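Long-range contacts in IRMA (PDB 5EK5), which is a secreted, virulence-associated protein with a fibronectin-like fold that probably mimics interleukin receptors, though its exact function is not settled: residues I9-T14 and Y26-D31; L42-Q47 and M61-F66; L46-K51 and A88-I93; T55-K60 and L79-V84. All coordinates share one frame; numbering follows the deposited sequence.

All four contacts build one two-sheet beta-sandwich. Contact 2 is the buried one; contacts 1, 3 and 4 are partly buried. Contact 1 pairs two strands of one sheet; contacts 2 and 3 lie in the other, where 42-49 runs between 55-63 and 89-99 and lends L46 and Q47 to both. Side chains of contacts 1 and 2 meet in the core, F28 against M61 and L30 against T63. Contact 4 differs in kind: it joins an outer strand of each sheet by side-chain packing and one water, without a backbone ladder, and lies farthest from the centre. Contacts 1 and 3 also touch the second subunit, where N13 and E91 take partners across the interface.

Contact 1 (I9-T14 and Y26-D31); sequences ISIRNT and YQFRLD
I11 and L30 lie side by side on the core face, CD1 of I11 being 3.8 Å from CD1 of L30. The ethyl branch of I11 points opposite its own backbone N (chi1 -179°), which lays it along the leucine. I9 adds its CG2 methyl, 3.8 Å from CG of L30. N13 brings CB to 3.8 Å from CE2 of F28 and holds ND2 over one face of that ring. S10 N bonds to D31 O at 2.8 Å; R29 N bonds to R12 O, while the return bond from R12 N to R29 O is weak. Q27 O takes two donors from opposite faces of its plane, T14 N and, 42° out of that plane, N13 ND2, each at 2.9 Å. N13 OD1 turns instead to Y116 and L119 of the second subunit. R12 and R29 run alongside each other, guanidinium planes 78° apart, R12 NH2 3.4 Å from R29 NH1, a close pair of like charges. D31 pairs with R73 through OD2 and accepts the backbone N of G33 at OD1. This antiparallel hairpin of the fibronectin-like sandwich is largely apolar on the I11, F28 and L30 face, polar and charged on the S10, R12, R29 and D31 face.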
loop_
_atom_site.group_PDB
_atom_site.type_symbol
_atom_site.label_atom_id
_atom_site.label_comp_id
_atom_site.label_asym_id
_atom_site.label_seq_id
_atom_site.Cartn_x
_atom_site.Cartn_y
_atom_site.Cartn_z
ATOM N N ILE B 9 1.520 9.297 -10.747
ATOM C CA ILE B 9 0.966 9.312 -9.398
ATOM C C ILE B 9 0.401 7.949 -9.045
ATOM O O ILE B 9 -0.635 7.540 -9.570
ATOM C CB ILE B 9 -0.168 10.347 -9.236
ATOM C CG1 ILE B 9 0.319 11.750 -9.579
ATOM C CG2 ILE B 9 -0.724 10.314 -7.817
ATOM C CD1 ILE B 9 -0.797 12.760 -9.682
ATOM N N SER B 10 1.070 7.252 -8.137
ATOM C CA SER B 10 0.485 6.075 -7.537
ATOM C C SER B 10 -0.471 6.576 -6.468
ATOM O O SER B 10 -0.203 7.575 -5.802
ATOM C CB SER B 10 1.552 5.157 -6.947
ATOM O OG SER B 10 2.065 5.698 -5.744
ATOM N N ILE B 11 -1.592 5.889 -6.309
ATOM C CA ILE B 11 -2.584 6.319 -5.344
ATOM C C ILE B 11 -3.209 5.097 -4.693
ATOM O O ILE B 11 -3.570 4.126 -5.360
ATOM C CB ILE B 11 -3.663 7.218 -6.001
ATOM C CG1 ILE B 11 -4.688 7.684 -4.965
ATOM C CG2 ILE B 11 -4.338 6.507 -7.167
ATOM C CD1 ILE B 11 -5.590 8.795 -5.458
ATOM N N ARG B 12 -3.286 5.140 -3.370
ATOM C CA ARG B 12 -3.842 4.042 -2.604
ATOM C C ARG B 12 -4.490 4.549 -1.330
ATOM O O ARG B 12 -4.124 5.602 -0.811
ATOM C CB ARG B 12 -2.751 3.014 -2.284
ATOM C CG ARG B 12 -1.646 3.525 -1.368
ATOM C CD ARG B 12 -0.535 2.490 -1.220
ATOM N NE ARG B 12 0.496 2.905 -0.273
ATOM C CZ ARG B 12 0.512 2.577 1.014
ATOM N NH1 ARG B 12 -0.453 1.822 1.523
ATOM N NH2 ARG B 12 1.494 3.003 1.795
ATOM N N ASN B 13 -5.453 3.786 -0.831
ATOM C CA ASN B 13 -6.124 4.114 0.412
ATOM C C ASN B 13 -5.339 3.550 1.588
ATOM O O ASN B 13 -5.042 2.355 1.630
ATOM C CB ASN B 13 -7.551 3.569 0.400
ATOM C CG ASN B 13 -8.209 3.633 1.755
ATOM O OD1 ASN B 13 -8.639 2.613 2.295
ATOM N ND2 ASN B 13 -8.303 4.833 2.313
ATOM N N THR B 14 -4.992 4.414 2.537
ATOM C CA THR B 14 -4.085 4.038 3.618
ATOM C C THR B 14 -4.756 3.965 4.986
ATOM O O THR B 14 -4.200 3.381 5.917
ATOM C CB THR B 14 -2.906 5.018 3.717
ATOM O OG1 THR B 14 -3.408 6.356 3.835
ATOM C CG2 THR B 14 -2.007 4.900 2.498
ATOM N N TYR B 26 -11.729 8.883 4.411
ATOM C CA TYR B 26 -10.831 7.942 3.762
ATOM C C TYR B 26 -9.557 8.650 3.330
ATOM O O TYR B 26 -9.590 9.592 2.540
ATOM C CB TYR B 26 -11.518 7.270 2.573
ATOM C CG TYR B 26 -12.838 6.627 2.946
ATOM C CD1 TYR B 26 -12.881 5.357 3.506
ATOM C CD2 TYR B 26 -14.039 7.294 2.741
ATOM C CE1 TYR B 26 -14.080 4.767 3.852
ATOM C CE2 TYR B 26 -15.246 6.712 3.085
ATOM C CZ TYR B 26 -15.260 5.448 3.639
ATOM O OH TYR B 26 -16.455 4.863 3.984
ATOM N N GLN B 27 -8.433 8.184 3.862
ATOM C CA GLN B 27 -7.147 8.809 3.606
ATOM C C GLN B 27 -6.460 8.164 2.413
ATOM O O GLN B 27 -6.315 6.938 2.354
ATOM C CB GLN B 27 -6.257 8.705 4.845
ATOM C CG GLN B 27 -4.882 9.342 4.702
ATOM C CD GLN B 27 -4.079 9.254 5.984
ATOM O OE1 GLN B 27 -4.597 8.848 7.023
ATOM N NE2 GLN B 27 -2.808 9.631 5.917
ATOM N N PHE B 28 -6.034 8.990 1.466
ATOM C CA PHE B 28 -5.321 8.479 0.310
ATOM C C PHE B 28 -3.916 9.065 0.287
ATOM O O PHE B 28 -3.718 10.270 0.475
ATOM C CB PHE B 28 -6.068 8.811 -0.982
ATOM C CG PHE B 28 -7.404 8.127 -1.104
ATOM C CD1 PHE B 28 -8.529 8.657 -0.498
ATOM C CD2 PHE B 28 -7.527 6.944 -1.818
ATOM C CE1 PHE B 28 -9.754 8.026 -0.605
ATOM C CE2 PHE B 28 -8.751 6.309 -1.928
ATOM C CZ PHE B 28 -9.864 6.852 -1.321
ATOM N N ARG B 29 -2.936 8.201 0.062
ATOM C CA ARG B 29 -1.572 8.651 -0.157
ATOM C C ARG B 29 -1.273 8.709 -1.648
ATOM O O ARG B 29 -1.502 7.737 -2.377
ATOM C CB ARG B 29 -0.566 7.754 0.551
ATOM C CG ARG B 29 0.872 8.228 0.384
ATOM C CD ARG B 29 1.816 7.317 1.121
ATOM N NE ARG B 29 1.582 7.368 2.561
ATOM C CZ ARG B 29 2.205 6.599 3.451
ATOM N NH1 ARG B 29 3.107 5.713 3.055
ATOM N NH2 ARG B 29 1.930 6.718 4.742
ATOM N N LEU B 30 -0.769 9.853 -2.097
ATOM C CA LEU B 30 -0.374 10.001 -3.489
ATOM C C LEU B 30 1.142 10.076 -3.539
ATOM O O LEU B 30 1.762 10.746 -2.723
ATOM C CB LEU B 30 -1.007 11.249 -4.116
ATOM C CG LEU B 30 -2.474 11.191 -4.564
ATOM C CD1 LEU B 30 -3.404 11.036 -3.368
ATOM C CD2 LEU B 30 -2.859 12.418 -5.376
ATOM N N ASP B 31 1.733 9.381 -4.503
ATOM C CA ASP B 31 3.182 9.239 -4.564
ATOM C C ASP B 31 3.678 9.320 -6.003
ATOM O O ASP B 31 3.187 8.610 -6.877
ATOM C CB ASP B 31 3.596 7.911 -3.927
ATOM C CG ASP B 31 5.101 7.778 -3.741
ATOM O OD1 ASP B 31 5.870 8.577 -4.315
ATOM O OD2 ASP B 31 5.518 6.852 -3.011
HETATM O O HOH W 1 0.868 5.709 -3.049
#

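Contact 2 (L42-Q47 and M61-F66); sequences LTITLQ and METEAF
M61 pairs with I44. Its N-H points to I44 O and its own O receives I44 N at 2.7 Å, in the carbonyl plane and almost straight at 174°. With CG trans to the amide nitrogen (chi1 -178°), the M61 side chain runs out extended and bends only at its last torsion. CE thereby comes 4.0 Å from CD1 of I44, while CB lies 3.9 Å from CD1 of L46; beyond the hairpin the sulfur packs on F28 of the facing sheet.

E62 is on the other, solvent-facing side. Its chain bends at chi2 (-84°) and brings OE1 to T43 OG1, which donates to it, though the modelled separation of 2.4 Å is so short that the exact position is doubtful.

T63 returns to the core face. Its N-H reaches L42 O at 3.0 Å, and its hydroxyl, OG1, takes up L42 N at 3.2 Å. The amide of L42 makes a second, weak bond to T63 O. OG1 also rests on the leucine, 3.2 Å from CB of L42, while the methyl meets L30, and the side chain also touches A77.

Past the strand, F66 swings its ring back, so that CD1 of L42 meets the edge of the ring near its plane, 4.4 Å from CE1.

The chemistry is thus divided by face: the inner one is mainly apolar, with the T63 hydroxyl giving the L42 amide a side-chain acceptor beside the weak one at T63 O. T43 and E62 put their polar groups on the outer face, though the geometry of that pair is doubtful.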
loop_
_atom_site.group_PDB
_atom_site.type_symbol
_atom_site.label_atom_id
_atom_site.label_comp_id
_atom_site.label_asym_id
_atom_site.label_seq_id
_atom_site.Cartn_x
_atom_site.Cartn_y
_atom_site.Cartn_z
ATOM N N LEU B 42 -4.350 19.384 -6.647
ATOM C CA LEU B 42 -5.247 18.553 -7.447
ATOM C C LEU B 42 -6.675 18.504 -6.919
ATOM O O LEU B 42 -6.906 18.531 -5.711
ATOM C CB LEU B 42 -4.701 17.126 -7.551
ATOM C CG LEU B 42 -3.323 16.965 -8.191
ATOM C CD1 LEU B 42 -2.896 15.508 -8.182
ATOM C CD2 LEU B 42 -3.345 17.503 -9.610
ATOM N N THR B 43 -7.632 18.422 -7.838
ATOM C CA THR B 43 -9.021 18.167 -7.475
ATOM C C THR B 43 -9.491 16.858 -8.090
ATOM O O THR B 43 -9.608 16.745 -9.311
ATOM C CB THR B 43 -9.952 19.299 -7.936
ATOM O OG1 THR B 43 -9.586 20.517 -7.277
ATOM C CG2 THR B 43 -11.397 18.966 -7.607
ATOM N N ILE B 44 -9.771 15.871 -7.247
ATOM C CA ILE B 44 -10.107 14.543 -7.740
ATOM C C ILE B 44 -11.533 14.147 -7.375
ATOM O O ILE B 44 -11.923 14.201 -6.211
ATOM C CB ILE B 44 -9.125 13.492 -7.194
ATOM C CG1 ILE B 44 -7.682 13.919 -7.486
ATOM C CG2 ILE B 44 -9.422 12.126 -7.788
ATOM C CD1 ILE B 44 -6.633 13.000 -6.906
ATOM N N THR B 45 -12.308 13.759 -8.385
ATOM C CA THR B 45 -13.689 13.333 -8.182
ATOM C C THR B 45 -13.819 11.811 -8.201
ATOM O O THR B 45 -13.472 11.164 -9.191
ATOM C CB THR B 45 -14.618 13.933 -9.248
ATOM O OG1 THR B 45 -14.507 15.362 -9.228
ATOM C CG2 THR B 45 -16.055 13.541 -8.973
ATOM N N LEU B 46 -14.330 11.248 -7.111
ATOM C CA LEU B 46 -14.427 9.798 -6.965
ATOM C C LEU B 46 -15.864 9.308 -6.788
ATOM O O LEU B 46 -16.638 9.897 -6.033
ATOM C CB LEU B 46 -13.584 9.327 -5.778
ATOM C CG LEU B 46 -12.074 9.561 -5.851
ATOM C CD1 LEU B 46 -11.712 10.924 -5.270
ATOM C CD2 LEU B 46 -11.323 8.453 -5.136
ATOM N N GLN B 47 -16.214 8.236 -7.493
ATOM C CA GLN B 47 -17.445 7.500 -7.214
ATOM C C GLN B 47 -17.209 6.443 -6.142
ATOM O O GLN B 47 -16.387 5.545 -6.320
ATOM C CB GLN B 47 -17.992 6.824 -8.474
ATOM C CG GLN B 47 -18.800 7.720 -9.391
ATOM C CD GLN B 47 -19.311 6.975 -10.613
ATOM O OE1 GLN B 47 -18.765 5.939 -10.995
ATOM N NE2 GLN B 47 -20.370 7.491 -11.222
ATOM N N MET B 61 -12.113 15.231 -3.901
ATOM C CA MET B 61 -10.981 15.206 -2.987
ATOM C C MET B 61 -9.911 16.205 -3.429
ATOM O O MET B 61 -9.569 16.270 -4.608
ATOM C CB MET B 61 -10.411 13.788 -2.911
ATOM C CG MET B 61 -9.254 13.607 -1.954
ATOM S SD MET B 61 -8.784 11.869 -1.812
ATOM C CE MET B 61 -8.071 11.560 -3.427
ATOM N N GLU B 62 -9.394 16.984 -2.481
ATOM C CA GLU B 62 -8.377 17.992 -2.778
ATOM C C GLU B 62 -7.015 17.640 -2.192
ATOM O O GLU B 62 -6.915 17.161 -1.061
ATOM C CB GLU B 62 -8.820 19.361 -2.249
ATOM C CG GLU B 62 -10.140 19.851 -2.824
ATOM C CD GLU B 62 -9.971 20.543 -4.164
ATOM O OE1 GLU B 62 -9.186 20.047 -4.996
ATOM O OE2 GLU B 62 -10.636 21.577 -4.391
ATOM N N THR B 63 -5.965 17.889 -2.970
ATOM C CA THR B 63 -4.608 17.620 -2.511
ATOM C C THR B 63 -3.758 18.883 -2.569
ATOM O O THR B 63 -4.029 19.778 -3.363
ATOM C CB THR B 63 -3.910 16.535 -3.360
ATOM O OG1 THR B 63 -3.487 17.090 -4.611
ATOM C CG2 THR B 63 -4.832 15.351 -3.614
ATOM N N GLU B 64 -2.713 18.941 -1.749
ATOM C CA GLU B 64 -1.720 20.001 -1.862
ATOM C C GLU B 64 -0.766 19.722 -3.012
ATOM O O GLU B 64 -0.726 18.618 -3.555
ATOM C CB GLU B 64 -0.915 20.169 -0.574
ATOM C CG GLU B 64 -1.655 20.801 0.586
ATOM C CD GLU B 64 -0.777 20.922 1.816
ATOM O OE1 GLU B 64 -0.516 19.885 2.461
ATOM O OE2 GLU B 64 -0.334 22.050 2.121
ATOM N N ALA B 65 0.002 20.738 -3.381
ATOM C CA ALA B 65 1.049 20.577 -4.370
ATOM C C ALA B 65 2.157 19.731 -3.743
ATOM O O ALA B 65 2.437 19.852 -2.551
ATOM C CB ALA B 65 1.579 21.950 -4.832
ATOM N N PHE B 66 2.780 18.874 -4.547
ATOM C CA PHE B 66 3.803 17.941 -4.073
ATOM C C PHE B 66 4.650 17.390 -5.227
ATOM O O PHE B 66 4.315 17.585 -6.406
ATOM C CB PHE B 66 3.140 16.785 -3.316
ATOM C CG PHE B 66 2.463 15.784 -4.213
ATOM C CD1 PHE B 66 1.297 16.112 -4.895
ATOM C CD2 PHE B 66 2.988 14.510 -4.361
ATOM C CE1 PHE B 66 0.682 15.191 -5.727
ATOM C CE2 PHE B 66 2.383 13.590 -5.182
ATOM C CZ PHE B 66 1.230 13.927 -5.869
#

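Contact 3 (L46-K51 and A88-I93); sequences LQLKDK and ATTEII
A classic beta bulge, with A88 and T89 both set against K49, starts this antiparallel pairing of neighbouring strands in one sheet of the sandwich. K49 O accepts both amides: A88 N at 2.8 Å, with a nearly straight N-H at 170°, and T89 N at 3.3 Å, lying 36° above the carbonyl plane. The methyl of A88 packs beside the turn, 3.6 Å from K51 N. Regular pairing follows, with K49 N bonded to T89 O, Q47 N to E91 O and E91 N to Q47 O.

On the core face L48 and T90 run alongside one another, CG of L48 being 3.9 Å from CG2 of T90. L46 crosses the same threonine obliquely, its CD2 3.7 Å from T90 OG1. On the outer face CB of K49 lies 3.4 Å from T89 OG1. The lysine leaves beside its backbone N (chi1 -64°) and then runs extended, carrying NZ diagonally across the outer face to a salt bridge with OE1 of E91 at 3.5 Å. That same OE1 is hydrogen-bonded to T122 of the second subunit, whose strand continues the sheet in parallel beside 89-91.

E91 therefore serves two partners, and the lysine would be expected to offset part of its negative charge where the subunits meet. The long separation suggests a modest electrostatic tie rather than a tight ion pair.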
loop_
_atom_site.group_PDB
_atom_site.type_symbol
_atom_site.label_atom_id
_atom_site.label_comp_id
_atom_site.label_asym_id
_atom_site.label_seq_id
_atom_site.Cartn_x
_atom_site.Cartn_y
_atom_site.Cartn_z
ATOM N N LEU B 46 -14.330 11.248 -7.111
ATOM C CA LEU B 46 -14.427 9.798 -6.965
ATOM C C LEU B 46 -15.864 9.308 -6.788
ATOM O O LEU B 46 -16.638 9.897 -6.033
ATOM C CB LEU B 46 -13.584 9.327 -5.778
ATOM C CG LEU B 46 -12.074 9.561 -5.851
ATOM C CD1 LEU B 46 -11.712 10.924 -5.270
ATOM C CD2 LEU B 46 -11.323 8.453 -5.136
ATOM N N GLN B 47 -16.214 8.236 -7.493
ATOM C CA GLN B 47 -17.445 7.500 -7.214
ATOM C C GLN B 47 -17.209 6.443 -6.142
ATOM O O GLN B 47 -16.387 5.545 -6.320
ATOM C CB GLN B 47 -17.992 6.824 -8.474
ATOM C CG GLN B 47 -18.800 7.720 -9.391
ATOM C CD GLN B 47 -19.311 6.975 -10.613
ATOM O OE1 GLN B 47 -18.765 5.939 -10.995
ATOM N NE2 GLN B 47 -20.370 7.491 -11.222
ATOM N N LEU B 48 -17.936 6.543 -5.034
ATOM C CA LEU B 48 -17.858 5.522 -3.993
ATOM C C LEU B 48 -18.871 4.427 -4.292
ATOM O O LEU B 48 -20.043 4.705 -4.542
ATOM C CB LEU B 48 -18.094 6.113 -2.599
ATOM C CG LEU B 48 -16.966 6.931 -1.955
ATOM C CD1 LEU B 48 -16.588 8.156 -2.778
ATOM C CD2 LEU B 48 -17.328 7.332 -0.537
ATOM N N LYS B 49 -18.412 3.181 -4.266
ATOM C CA LYS B 49 -19.230 2.062 -4.704
ATOM C C LYS B 49 -19.316 0.999 -3.619
ATOM O O LYS B 49 -18.394 0.853 -2.817
ATOM C CB LYS B 49 -18.643 1.463 -5.981
ATOM C CG LYS B 49 -18.653 2.418 -7.168
ATOM C CD LYS B 49 -18.032 1.786 -8.401
ATOM C CE LYS B 49 -18.187 2.689 -9.610
ATOM N NZ LYS B 49 -17.801 2.002 -10.868
ATOM N N ASP B 50 -20.424 0.264 -3.580
ATOM C CA ASP B 50 -20.514 -0.876 -2.674
ATOM C C ASP B 50 -19.769 -2.071 -3.272
ATOM O O ASP B 50 -19.128 -1.943 -4.318
ATOM C CB ASP B 50 -21.979 -1.215 -2.345
ATOM C CG ASP B 50 -22.810 -1.578 -3.572
ATOM O OD1 ASP B 50 -22.260 -2.055 -4.585
ATOM O OD2 ASP B 50 -24.040 -1.374 -3.515
ATOM N N LYS B 51 -19.862 -3.229 -2.627
ATOM C CA LYS B 51 -19.114 -4.401 -3.073
ATOM C C LYS B 51 -19.678 -4.965 -4.372
ATOM O O LYS B 51 -18.991 -5.686 -5.095
ATOM C CB LYS B 51 -19.111 -5.482 -1.990
ATOM C CG LYS B 51 -20.490 -5.962 -1.572
ATOM C CD LYS B 51 -20.382 -7.046 -0.509
ATOM C CE LYS B 51 -21.636 -7.127 0.343
ATOM N NZ LYS B 51 -21.588 -8.293 1.270
ATOM N N ALA B 88 -16.884 -0.111 -0.603
ATOM C CA ALA B 88 -15.892 -1.153 -0.862
ATOM C C ALA B 88 -14.821 -0.688 -1.849
ATOM O O ALA B 88 -13.645 -1.028 -1.707
ATOM C CB ALA B 88 -16.575 -2.415 -1.381
ATOM N N THR B 89 -15.231 0.077 -2.858
ATOM C CA THR B 89 -14.297 0.571 -3.870
ATOM C C THR B 89 -14.585 2.026 -4.224
ATOM O O THR B 89 -15.669 2.543 -3.951
ATOM C CB THR B 89 -14.331 -0.269 -5.180
ATOM O OG1 THR B 89 -15.524 0.028 -5.917
ATOM C CG2 THR B 89 -14.273 -1.768 -4.893
ATOM N N THR B 90 -13.599 2.680 -4.832
ATOM C CA THR B 90 -13.767 4.031 -5.356
ATOM C C THR B 90 -13.216 4.095 -6.773
ATOM O O THR B 90 -12.206 3.464 -7.082
ATOM C CB THR B 90 -13.058 5.096 -4.485
ATOM O OG1 THR B 90 -11.655 4.808 -4.407
ATOM C CG2 THR B 90 -13.644 5.130 -3.085
ATOM N N GLU B 91 -13.881 4.849 -7.641
ATOM C CA GLU B 91 -13.401 5.005 -9.007
ATOM C C GLU B 91 -13.144 6.471 -9.325
ATOM O O GLU B 91 -14.029 7.315 -9.178
ATOM C CB GLU B 91 -14.397 4.412 -10.005
ATOM C CG GLU B 91 -14.034 4.667 -11.457
ATOM C CD GLU B 91 -14.775 3.754 -12.415
ATOM O OE1 GLU B 91 -14.633 2.519 -12.291
ATOM O OE2 GLU B 91 -15.497 4.270 -13.293
ATOM N N ILE B 92 -11.924 6.763 -9.758
ATOM C CA ILE B 92 -11.557 8.111 -10.157
ATOM C C ILE B 92 -12.145 8.386 -11.529
ATOM O O ILE B 92 -11.827 7.691 -12.493
ATOM C CB ILE B 92 -10.031 8.306 -10.192
ATOM C CG1 ILE B 92 -9.415 7.937 -8.841
ATOM C CG2 ILE B 92 -9.685 9.738 -10.579
ATOM C CD1 ILE B 92 -7.902 7.945 -8.833
ATOM N N ILE B 93 -13.011 9.390 -11.614
ATOM C CA ILE B 93 -13.686 9.691 -12.869
ATOM C C ILE B 93 -13.279 11.037 -13.456
ATOM O O ILE B 93 -13.530 11.304 -14.631
ATOM C CB ILE B 93 -15.216 9.682 -12.695
ATOM C CG1 ILE B 93 -15.643 10.775 -11.715
ATOM C CG2 ILE B 93 -15.693 8.319 -12.216
ATOM C CD1 ILE B 93 -17.144 10.965 -11.625
#

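Contact 4 (T55-K60 and L79-V84); sequences TLVTRK and LETECV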
loop_
_atom_site.group_PDB
_atom_site.type_symbol
_atom_site.label_atom_id
_atom_site.label_comp_id
_atom_site.label_asym_id
_atom_site.label_seq_id
_atom_site.Cartn_x
_atom_site.Cartn_y
_atom_site.Cartn_z
ATOM N N THR B 55 -23.093 2.460 -7.415
ATOM C CA THR B 55 -22.656 3.784 -6.995
ATOM C C THR B 55 -23.462 4.270 -5.796
ATOM O O THR B 55 -24.695 4.260 -5.820
ATOM C CB THR B 55 -22.784 4.807 -8.139
ATOM O OG1 THR B 55 -21.919 4.433 -9.216
ATOM C CG2 THR B 55 -22.414 6.202 -7.658
ATOM N N LEU B 56 -22.759 4.681 -4.747
ATOM C CA LEU B 56 -23.400 5.214 -3.553
ATOM C C LEU B 56 -23.447 6.736 -3.608
ATOM O O LEU B 56 -24.514 7.331 -3.751
ATOM C CB LEU B 56 -22.658 4.749 -2.300
ATOM C CG LEU B 56 -22.460 3.236 -2.175
ATOM C CD1 LEU B 56 -21.498 2.904 -1.046
ATOM C CD2 LEU B 56 -23.790 2.532 -1.973
ATOM N N VAL B 57 -22.278 7.359 -3.503
ATOM C CA VAL B 57 -22.161 8.808 -3.617
ATOM C C VAL B 57 -20.987 9.183 -4.512
ATOM O O VAL B 57 -20.093 8.371 -4.756
ATOM C CB VAL B 57 -21.962 9.486 -2.241
ATOM C CG1 VAL B 57 -23.249 9.460 -1.434
ATOM C CG2 VAL B 57 -20.828 8.821 -1.475
ATOM N N THR B 58 -21.001 10.414 -5.008
ATOM C CA THR B 58 -19.864 10.940 -5.748
ATOM C C THR B 58 -19.326 12.166 -5.022
ATOM O O THR B 58 -20.059 13.122 -4.763
ATOM C CB THR B 58 -20.238 11.299 -7.191
ATOM O OG1 THR B 58 -20.644 10.113 -7.884
ATOM C CG2 THR B 58 -19.051 11.909 -7.909
ATOM N N ARG B 59 -18.041 12.132 -4.688
ATOM C CA ARG B 59 -17.437 13.178 -3.877
ATOM C C ARG B 59 -16.113 13.640 -4.473
ATOM O O ARG B 59 -15.499 12.936 -5.276
ATOM C CB ARG B 59 -17.237 12.691 -2.440
ATOM C CG ARG B 59 -18.524 12.351 -1.706
ATOM C CD ARG B 59 -19.231 13.608 -1.236
ATOM N NE ARG B 59 -20.486 13.317 -0.550
ATOM C CZ ARG B 59 -21.677 13.289 -1.144
ATOM N NH1 ARG B 59 -21.781 13.529 -2.445
ATOM N NH2 ARG B 59 -22.766 13.020 -0.436
ATOM N N LYS B 60 -15.685 14.833 -4.083
ATOM C CA LYS B 60 -14.429 15.385 -4.568
ATOM C C LYS B 60 -13.362 15.398 -3.482
ATOM O O LYS B 60 -13.661 15.553 -2.300
ATOM C CB LYS B 60 -14.644 16.797 -5.116
ATOM C CG LYS B 60 -15.388 16.822 -6.440
ATOM C CD LYS B 60 -15.513 18.230 -6.994
ATOM C CE LYS B 60 -16.394 18.252 -8.233
ATOM N NZ LYS B 60 -16.475 19.609 -8.842
ATOM N N LEU B 79 -10.949 11.964 1.791
ATOM C CA LEU B 79 -12.272 11.936 1.190
ATOM C C LEU B 79 -13.339 11.755 2.265
ATOM O O LEU B 79 -13.384 10.722 2.935
ATOM C CB LEU B 79 -12.357 10.818 0.150
ATOM C CG LEU B 79 -13.686 10.667 -0.582
ATOM C CD1 LEU B 79 -14.076 12.003 -1.164
ATOM C CD2 LEU B 79 -13.556 9.632 -1.677
ATOM N N GLU B 80 -14.175 12.773 2.441
ATOM C CA GLU B 80 -15.225 12.751 3.456
ATOM C C GLU B 80 -16.616 12.401 2.930
ATOM O O GLU B 80 -17.061 12.931 1.913
ATOM C CB GLU B 80 -15.305 14.107 4.160
ATOM C CG GLU B 80 -14.101 14.462 5.005
ATOM C CD GLU B 80 -14.412 15.575 5.987
ATOM O OE1 GLU B 80 -15.513 15.556 6.581
ATOM O OE2 GLU B 80 -13.561 16.469 6.165
ATOM N N THR B 81 -17.291 11.501 3.637
ATOM C CA THR B 81 -18.683 11.178 3.354
ATOM C C THR B 81 -19.301 10.553 4.600
ATOM O O THR B 81 -18.584 10.082 5.481
ATOM C CB THR B 81 -18.835 10.218 2.161
ATOM O OG1 THR B 81 -20.217 10.131 1.788
ATOM C CG2 THR B 81 -18.319 8.835 2.520
ATOM N N GLU B 82 -20.628 10.557 4.679
ATOM C CA GLU B 82 -21.320 9.918 5.793
ATOM C C GLU B 82 -20.982 8.432 5.890
ATOM O O GLU B 82 -21.118 7.688 4.918
ATOM C CB GLU B 82 -22.833 10.104 5.684
ATOM C CG GLU B 82 -23.577 9.559 6.894
ATOM C CD GLU B 82 -25.071 9.806 6.840
ATOM O OE1 GLU B 82 -25.556 10.341 5.821
ATOM O OE2 GLU B 82 -25.760 9.475 7.828
ATOM N N CYS B 83 -20.536 8.013 7.070
ATOM C CA CYS B 83 -19.967 6.685 7.272
ATOM C C CYS B 83 -21.028 5.583 7.188
ATOM O O CYS B 83 -20.722 4.403 7.354
ATOM C CB CYS B 83 -19.250 6.628 8.624
ATOM S SG CYS B 83 -18.209 5.173 8.887
ATOM N N VAL B 84 -22.270 5.967 6.917
ATOM C CA VAL B 84 -23.362 5.012 6.841
ATOM C C VAL B 84 -23.345 4.159 5.587
ATOM O O VAL B 84 -24.261 3.373 5.350
HETATM O O HOH W 2 -14.186 15.323 0.890
#
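Two torsions bring R59 against L79 and T81: chi1 (-63°) sets its CG beside the backbone N, and the bend at chi2 (-78°) folds the chain back over V57. L79 answers by sending CD1 to within 3.5 Å of CB of R59. The two strands are outermost in the two different sheets of the fibronectin-like sandwich, and this contact closes one side of it. Their axes stay 7.2 Å apart at closest, and side chains rather than a backbone ladder fill the gap.

The folded arginine lies with its guanidinium centred over CB of V57. NH1 donates to the carbonyl O of T58 at 2.9 Å, a bent bond made from 51° above the carbonyl plane, which holds the group down on its own strand. Its aliphatic part faces the other strand, CD of R59 being 3.9 Å from E80 O. T81 meets V57 obliquely, OG1 of T81 3.6 Å from CG2 of V57. Just past strand 74-82, C83 is disulfide-bonded to C24 of strand 23-31. At the other end water 2 spans the sheets, donating to K60 O at 3.2 Å and accepting from E80 N at 3.0 Å.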